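Local coordinates for protein WipB (Legionella pneumophila, PDB 5NNY) that acts as a Ser/Thr phosphatase effector that Legionella translocates into host cells to target the lysosomal nutrient-sensing machinery, the part described being its phosphatase domain, at residues A[162-165]-A[166-170]. Residues are numbered along the deposited sequence; the frame is centred on the assembly and turned at random.
Sequences HALQ and EAIAA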
loop_
_atom_site.group_PDB
_atom_site.type_symbol
_atom_site.label_atom_id
_atom_site.label_comp_id
_atom_site.label_asym_id
_atom_site.label_seq_id
_atom_site.Cartn_x
_atom_site.Cartn_y
_atom_site.Cartn_z
ATOM N N HIS A 162 -5.005 -13.655 1.703
ATOM C CA HIS A 162 -5.480 -15.036 1.734
ATOM C C HIS A 162 -6.974 -15.106 1.429
ATOM O O HIS A 162 -7.411 -15.933 0.617
ATOM C CB HIS A 162 -5.191 -15.661 3.103
ATOM C CG HIS A 162 -5.536 -17.117 3.188
ATOM N ND1 HIS A 162 -5.114 -18.039 2.255
ATOM C CD2 HIS A 162 -6.256 -17.811 4.102
ATOM C CE1 HIS A 162 -5.568 -19.236 2.581
ATOM N NE2 HIS A 162 -6.266 -19.126 3.696
ATOM N N ALA A 163 -7.771 -14.237 2.064
ATOM C CA ALA A 163 -9.206 -14.212 1.770
ATOM C C ALA A 163 -9.458 -13.888 0.304
ATOM O O ALA A 163 -10.357 -14.460 -0.326
ATOM C CB ALA A 163 -9.913 -13.201 2.672
ATOM N N LEU A 164 -8.647 -12.997 -0.271
ATOM C CA LEU A 164 -8.798 -12.685 -1.693
ATOM C C LEU A 164 -8.509 -13.907 -2.555
ATOM O O LEU A 164 -9.281 -14.238 -3.458
ATOM C CB LEU A 164 -7.874 -11.534 -2.081
ATOM C CG LEU A 164 -8.071 -11.033 -3.517
ATOM C CD1 LEU A 164 -9.452 -10.444 -3.709
ATOM C CD2 LEU A 164 -7.003 -10.026 -3.881
ATOM N N GLN A 165 -7.384 -14.589 -2.284
ATOM C CA GLN A 165 -7.037 -15.809 -3.015
ATOM C C GLN A 165 -8.150 -16.841 -2.953
ATOM O O GLN A 165 -8.486 -17.468 -3.963
ATOM C CB GLN A 165 -5.755 -16.401 -2.437
ATOM C CG GLN A 165 -4.567 -15.526 -2.653
ATOM C CD GLN A 165 -3.357 -16.031 -1.902
ATOM O OE1 GLN A 165 -3.432 -16.327 -0.710
ATOM N NE2 GLN A 165 -2.236 -16.131 -2.595
ATOM N N GLU A 166 -8.708 -17.054 -1.767
ATOM C CA GLU A 166 -9.767 -18.041 -1.620
ATOM C C GLU A 166 -11.031 -17.616 -2.347
ATOM O O GLU A 166 -11.756 -18.458 -2.893
ATOM C CB GLU A 166 -10.075 -18.244 -0.147
ATOM C CG GLU A 166 -8.903 -18.785 0.631
ATOM C CD GLU A 166 -9.272 -18.960 2.070
ATOM O OE1 GLU A 166 -9.091 -18.005 2.862
ATOM O OE2 GLU A 166 -9.797 -20.042 2.390
ATOM N N ALA A 167 -11.346 -16.322 -2.326
ATOM C CA ALA A 167 -12.537 -15.882 -3.043
ATOM C C ALA A 167 -12.349 -16.054 -4.543
ATOM O O ALA A 167 -13.291 -16.413 -5.261
ATOM C CB ALA A 167 -12.881 -14.434 -2.690
ATOM N N ILE A 168 -11.134 -15.820 -5.036
ATOM C CA ILE A 168 -10.883 -16.055 -6.453
ATOM C C ILE A 168 -10.984 -17.543 -6.765
ATOM O O ILE A 168 -11.585 -17.944 -7.773
ATOM C CB ILE A 168 -9.518 -15.482 -6.864
ATOM C CG1 ILE A 168 -9.539 -13.955 -6.762
ATOM C CG2 ILE A 168 -9.189 -15.901 -8.277
ATOM C CD1 ILE A 168 -8.141 -13.336 -6.870
ATOM N N ALA A 169 -10.414 -18.381 -5.895
ATOM C CA ALA A 169 -10.484 -19.827 -6.087
ATOM C C ALA A 169 -11.926 -20.326 -6.086
ATOM O O ALA A 169 -12.263 -21.282 -6.804
ATOM C CB ALA A 169 -9.680 -20.545 -5.003
ATOM N N ALA A 170 -12.795 -19.692 -5.290
ATOM C CA ALA A 170 -14.194 -20.096 -5.225
ATOM C C ALA A 170 -14.992 -19.609 -6.420
ATOM O O ALA A 170 -16.186 -19.925 -6.515
ATOM C CB ALA A 170 -14.837 -19.587 -3.930
#
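H162 and E166 meet one turn apart near the C-terminal end of the alpha-helix 159-169, within the phosphatase domain of calcineurin-like phosphoesterase fold. Four successive i to i+4 backbone bonds establish the helix here: the N atoms of E166, A167, I168 and A169 donate to the O atoms of H162, A163, L164 and Q165 respectively, all at 2.9 Å.

The E166 carboxylate lies stacked over one face of the H162 imidazole, planes 23° apart. OE1 of E166 lies 3.0 Å above the ring plane, offset toward the rim and 3.1 Å from CD2 of H162; its approach to NE2 has too poor an angle for a hydrogen bond. E166 CG adds a CH-pi contact, 4.1 Å from the centroid of the H162 ring and 18° off its normal. A chi1 of -175° sets CG of H162 opposite the backbone N, which brings the ring against the E166 chain. E55 weakly hydrogen-bonds NE2 of H162 and brings a like charge close to E166, which could raise the pKa of either carboxylate. The Q165 amide turns elsewhere, donating from NE2 to the L147 carbonyl.

On another side of the helix, L164 and I168 form an apolar pair that packs on V178 of helix 175-186, while A167 touches L68 of helix 64-79. The pair closes at 4.1 Å between CG of L164 and CD1 of I168.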